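Local coordinates for protein benzoylformate Decarboxylase (Polynucleobacter necessarius, PDB 4K9Q) that probably acts as a thiamine diphosphate- and magnesium-dependent decarboxylase of the benzoylformate decarboxylase type, at residues 285-299 with 306-318. Numbering follows the deposited sequence. Where two conformers were deposited one is given.
Sequences FIPEGSTLLQVSDDP and VVGDSLVSDSKLF
L292, Q294 and S296 of strand 291-296 bond through their backbones to D309, L311 and S313, a parallel ladder whose strand axes lie 12° apart. D309 N gives to L292 O (2.9 Å), and Q294 N to D309 O. L311 N meets Q294 O almost head-on, with a C=O...N angle of 167°. The S296 N to L311 O bond is weak. V295 CG2 sits over the centre of one face of the F318 ring, 3.6 Å from its centroid. V295 CG1, anti to the backbone N (chi1 171°), reaches F318 CB and S313 CB. L311 CD1 packs against V295 CG2 at 3.9 Å. Before the strands, V306 CB lies over the F285 ring, 3.5 Å from its centroid. V307 CG1 meets L292 CD1. An alanine in place of F285 is likely to leave V306 without its aromatic partner and open a gap there. A water lies within 2.9 Å of both Q294 OE1 and V307 O, while Q294 NE2 binds A272 O. The strands belong to a beta-alpha-beta unit in the central domain. Strand 266-270 flanks strand 291-296, helix 184-196 packs on L293 and L311, and helix 299-303 on Q294 and V312.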
loop_
_atom_site.group_PDB
_atom_site.type_symbol
_atom_site.label_atom_id
_atom_site.label_comp_id
_atom_site.label_asym_id
_atom_site.label_seq_id
_atom_site.Cartn_x
_atom_site.Cartn_y
_atom_site.Cartn_z
ATOM N N PHE A 285 4.882 8.813 32.376
ATOM C CA PHE A 285 4.242 7.513 32.132
ATOM C C PHE A 285 4.096 6.685 33.414
ATOM O O PHE A 285 3.065 6.065 33.641
ATOM C CB PHE A 285 4.995 6.712 31.064
ATOM C CG PHE A 285 5.153 7.441 29.764
ATOM C CD1 PHE A 285 4.047 7.848 29.042
ATOM C CD2 PHE A 285 6.413 7.718 29.260
ATOM C CE1 PHE A 285 4.198 8.527 27.846
ATOM C CE2 PHE A 285 6.560 8.394 28.063
ATOM C CZ PHE A 285 5.453 8.788 27.354
ATOM N N ILE A 286 5.140 6.660 34.239
ATOM C CA ILE A 286 5.083 5.966 35.519
ATOM C C ILE A 286 5.757 6.838 36.566
ATOM O O ILE A 286 6.534 7.724 36.214
ATOM C CB ILE A 286 5.771 4.576 35.457
ATOM C CG1 ILE A 286 7.225 4.704 35.003
ATOM C CG2 ILE A 286 4.998 3.623 34.528
ATOM C CD1 ILE A 286 7.977 3.383 35.019
ATOM N N PRO A 287 5.453 6.600 37.850
ATOM C CA PRO A 287 5.982 7.468 38.912
ATOM C C PRO A 287 7.501 7.537 38.901
ATOM O O PRO A 287 8.172 6.533 38.644
ATOM C CB PRO A 287 5.494 6.790 40.192
ATOM C CG PRO A 287 4.286 6.026 39.781
ATOM C CD PRO A 287 4.593 5.534 38.390
ATOM N N GLU A 288 8.035 8.725 39.168
ATOM C CA GLU A 288 9.476 8.895 39.281
ATOM C C GLU A 288 10.028 7.824 40.222
ATOM O O GLU A 288 9.463 7.568 41.287
ATOM C CB GLU A 288 9.798 10.291 39.829
ATOM C CG GLU A 288 11.144 10.845 39.388
ATOM C CD GLU A 288 11.043 11.685 38.126
ATOM O OE1 GLU A 288 10.532 12.823 38.209
ATOM O OE2 GLU A 288 11.470 11.211 37.051
ATOM N N GLY A 289 11.120 7.184 39.820
ATOM C CA GLY A 289 11.745 6.184 40.663
ATOM C C GLY A 289 11.282 4.765 40.390
ATOM O O GLY A 289 11.990 3.812 40.717
ATOM N N SER A 290 10.100 4.620 39.792
ATOM C CA SER A 290 9.595 3.291 39.464
ATOM C C SER A 290 10.132 2.802 38.124
ATOM O O SER A 290 10.731 3.565 37.355
ATOM C CB SER A 290 8.062 3.268 39.460
ATOM O OG SER A 290 7.542 4.104 38.446
ATOM N N THR A 291 9.946 1.514 37.869
ATOM C CA THR A 291 10.288 0.913 36.581
ATOM C C THR A 291 9.131 -0.008 36.225
ATOM O O THR A 291 8.296 -0.315 37.081
ATOM C CB THR A 291 11.602 0.115 36.617
ATOM O OG1 THR A 291 11.456 -1.023 37.474
ATOM C CG2 THR A 291 12.752 0.999 37.114
ATOM N N LEU A 292 9.074 -0.438 34.972
ATOM C CA LEU A 292 7.930 -1.208 34.491
ATOM C C LEU A 292 8.338 -2.465 33.725
ATOM O O LEU A 292 9.313 -2.454 32.963
ATOM C CB LEU A 292 7.040 -0.313 33.615
ATOM C CG LEU A 292 5.772 -0.905 32.986
ATOM C CD1 LEU A 292 4.658 0.155 32.867
ATOM C CD2 LEU A 292 6.098 -1.500 31.626
ATOM N N LEU A 293 7.574 -3.541 33.932
ATOM C CA LEU A 293 7.693 -4.749 33.120
ATOM C C LEU A 293 6.403 -4.899 32.321
ATOM O O LEU A 293 5.324 -4.581 32.831
ATOM C CB LEU A 293 7.878 -5.988 34.000
ATOM C CG LEU A 293 9.038 -5.932 34.993
ATOM C CD1 LEU A 293 9.051 -7.171 35.867
ATOM C CD2 LEU A 293 10.346 -5.786 34.250
ATOM N N GLN A 294 6.517 -5.385 31.084
ATOM C CA GLN A 294 5.351 -5.617 30.222
ATOM C C GLN A 294 5.387 -7.013 29.594
ATOM O O GLN A 294 6.420 -7.432 29.084
ATOM C CB GLN A 294 5.304 -4.585 29.085
ATOM C CG GLN A 294 4.064 -4.739 28.188
ATOM C CD GLN A 294 4.107 -3.876 26.939
ATOM O OE1 GLN A 294 5.140 -3.301 26.602
ATOM N NE2 GLN A 294 2.970 -3.772 26.252
ATOM N N VAL A 295 4.257 -7.719 29.622
ATOM C CA VAL A 295 4.076 -8.959 28.857
ATOM C C VAL A 295 2.877 -8.751 27.941
ATOM O O VAL A 295 1.817 -8.325 28.409
ATOM C CB VAL A 295 3.765 -10.155 29.789
ATOM C CG1 VAL A 295 3.349 -11.397 28.984
ATOM C CG2 VAL A 295 4.957 -10.462 30.690
ATOM N N SER A 296 3.050 -9.001 26.646
ATOM C CA SER A 296 1.936 -8.964 25.700
ATOM C C SER A 296 2.111 -10.125 24.740
ATOM O O SER A 296 3.241 -10.550 24.490
ATOM C CB SER A 296 1.911 -7.642 24.926
ATOM O OG SER A 296 0.915 -7.660 23.910
ATOM N N ASP A 297 1.015 -10.636 24.187
ATOM C CA ASP A 297 1.137 -11.704 23.203
ATOM C C ASP A 297 1.358 -11.155 21.784
ATOM O O ASP A 297 1.519 -11.911 20.833
ATOM C CB ASP A 297 -0.053 -12.670 23.273
ATOM C CG ASP A 297 -1.371 -12.019 22.886
ATOM O OD1 ASP A 297 -1.371 -11.154 21.977
ATOM O OD2 ASP A 297 -2.408 -12.392 23.487
ATOM N N ASP A 298 1.393 -9.830 21.670
ATOM C CA ASP A 298 1.465 -9.141 20.383
ATOM C C ASP A 298 2.744 -8.302 20.286
ATOM O O ASP A 298 2.869 -7.287 20.968
ATOM C CB ASP A 298 0.242 -8.221 20.273
ATOM C CG ASP A 298 0.150 -7.497 18.943
ATOM O OD1 ASP A 298 1.056 -7.640 18.093
ATOM O OD2 ASP A 298 -0.854 -6.769 18.753
ATOM N N PRO A 299 3.701 -8.723 19.444
ATOM C CA PRO A 299 4.945 -7.953 19.310
ATOM C C PRO A 299 4.693 -6.486 18.919
ATOM O O PRO A 299 5.518 -5.620 19.206
ATOM C CB PRO A 299 5.703 -8.697 18.200
ATOM C CG PRO A 299 5.156 -10.093 18.234
ATOM C CD PRO A 299 3.682 -9.907 18.560
ATOM N N VAL A 306 5.296 2.878 25.782
ATOM C CA VAL A 306 5.868 4.179 26.141
ATOM C C VAL A 306 7.070 4.043 27.080
ATOM O O VAL A 306 7.918 4.935 27.156
ATOM C CB VAL A 306 4.813 5.115 26.776
ATOM C CG1 VAL A 306 3.757 5.527 25.745
ATOM C CG2 VAL A 306 4.146 4.448 27.966
ATOM N N VAL A 307 7.148 2.915 27.780
ATOM C CA VAL A 307 8.171 2.726 28.799
ATOM C C VAL A 307 8.314 1.240 29.099
ATOM O O VAL A 307 7.386 0.460 28.853
ATOM C CB VAL A 307 7.774 3.461 30.109
ATOM C CG1 VAL A 307 6.600 2.757 30.794
ATOM C CG2 VAL A 307 8.959 3.576 31.057
ATOM N N GLY A 308 9.480 0.844 29.613
ATOM C CA GLY A 308 9.595 -0.446 30.275
ATOM C C GLY A 308 10.438 -1.513 29.606
ATOM O O GLY A 308 10.938 -1.337 28.487
ATOM N N ASP A 309 10.610 -2.619 30.323
ATOM C CA ASP A 309 11.226 -3.823 29.766
ATOM C C ASP A 309 10.117 -4.824 29.463
ATOM O O ASP A 309 9.294 -5.142 30.329
ATOM C CB ASP A 309 12.223 -4.421 30.760
ATOM C CG ASP A 309 13.287 -3.421 31.186
ATOM O OD1 ASP A 309 13.967 -2.857 30.305
ATOM O OD2 ASP A 309 13.428 -3.180 32.404
ATOM N N SER A 310 10.090 -5.317 28.232
ATOM C CA SER A 310 8.998 -6.174 27.793
ATOM C C SER A 310 9.458 -7.549 27.337
ATOM O O SER A 310 10.634 -7.769 27.041
ATOM C CB SER A 310 8.246 -5.502 26.639
ATOM O OG SER A 310 9.114 -5.316 25.529
ATOM N N LEU A 311 8.508 -8.476 27.297
ATOM C CA LEU A 311 8.691 -9.733 26.577
ATOM C C LEU A 311 7.389 -10.102 25.869
ATOM O O LEU A 311 6.300 -9.680 26.288
ATOM C CB LEU A 311 9.152 -10.858 27.518
ATOM C CG LEU A 311 8.227 -11.336 28.641
ATOM C CD1 LEU A 311 7.190 -12.323 28.118
ATOM C CD2 LEU A 311 9.034 -11.988 29.750
ATOM N N VAL A 312 7.500 -10.869 24.786
ATOM C CA VAL A 312 6.315 -11.335 24.067
ATOM C C VAL A 312 5.963 -12.745 24.521
ATOM O O VAL A 312 6.814 -13.647 24.506
ATOM C CB VAL A 312 6.518 -11.310 22.534
ATOM C CG1 VAL A 312 5.192 -11.570 21.812
ATOM C CG2 VAL A 312 7.110 -9.984 22.093
ATOM N N SER A 313 4.712 -12.934 24.929
ATOM C CA SER A 313 4.246 -14.231 25.397
ATOM C C SER A 313 2.734 -14.264 25.523
ATOM O O SER A 313 2.105 -13.261 25.872
ATOM C CB SER A 313 4.844 -14.550 26.772
ATOM O OG SER A 313 4.388 -15.798 27.245
ATOM N N ASP A 314 2.163 -15.433 25.262
ATOM C CA ASP A 314 0.806 -15.728 25.698
ATOM C C ASP A 314 0.714 -15.448 27.199
ATOM O O ASP A 314 1.619 -15.799 27.962
ATOM C CB ASP A 314 0.485 -17.200 25.434
ATOM C CG ASP A 314 -0.926 -17.567 25.827
ATOM O OD1 ASP A 314 -1.839 -17.376 24.991
ATOM O OD2 ASP A 314 -1.126 -18.060 26.961
ATOM N N SER A 315 -0.368 -14.811 27.634
ATOM C CA SER A 315 -0.498 -14.453 29.040
ATOM C C SER A 315 -0.524 -15.673 29.955
ATOM O O SER A 315 0.092 -15.676 31.021
ATOM C CB SER A 315 -1.768 -13.631 29.269
ATOM O OG SER A 315 -1.513 -12.261 29.019
ATOM N N LYS A 316 -1.255 -16.701 29.545
ATOM C CA LYS A 316 -1.369 -17.897 30.371
ATOM C C LYS A 316 -0.005 -18.564 30.536
ATOM O O LYS A 316 0.404 -18.900 31.655
ATOM C CB LYS A 316 -2.389 -18.879 29.790
ATOM C CG LYS A 316 -2.786 -19.963 30.779
ATOM C CD LYS A 316 -3.887 -20.849 30.246
ATOM C CE LYS A 316 -4.265 -21.892 31.290
ATOM N NZ LYS A 316 -5.212 -22.900 30.753
ATOM N N LEU A 317 0.700 -18.745 29.426
ATOM C CA LEU A 317 2.012 -19.379 29.468
ATOM C C LEU A 317 2.973 -18.587 30.355
ATOM O O LEU A 317 3.721 -19.173 31.140
ATOM C CB LEU A 317 2.577 -19.546 28.065
ATOM C CG LEU A 317 1.752 -20.518 27.223
ATOM C CD1 LEU A 317 2.400 -20.746 25.876
ATOM C CD2 LEU A 317 1.590 -21.833 27.954
ATOM N N PHE A 318 2.944 -17.259 30.255
ATOM C CA PHE A 318 3.801 -16.455 31.124
ATOM C C PHE A 318 3.438 -16.593 32.599
ATOM O O PHE A 318 4.310 -16.788 33.435
ATOM C CB PHE A 318 3.786 -14.972 30.772
ATOM C CG PHE A 318 4.545 -14.140 31.764
ATOM C CD1 PHE A 318 5.930 -14.031 31.677
ATOM C CD2 PHE A 318 3.889 -13.530 32.822
ATOM C CE1 PHE A 318 6.640 -13.287 32.614
ATOM C CE2 PHE A 318 4.588 -12.795 33.758
ATOM C CZ PHE A 318 5.963 -12.671 33.653
HETATM O O HOH W 1 12.013 -1.496 33.542
HETATM O O HOH W 2 7.475 -2.176 27.713
HETATM O O HOH W 3 -2.238 -14.089 25.661
#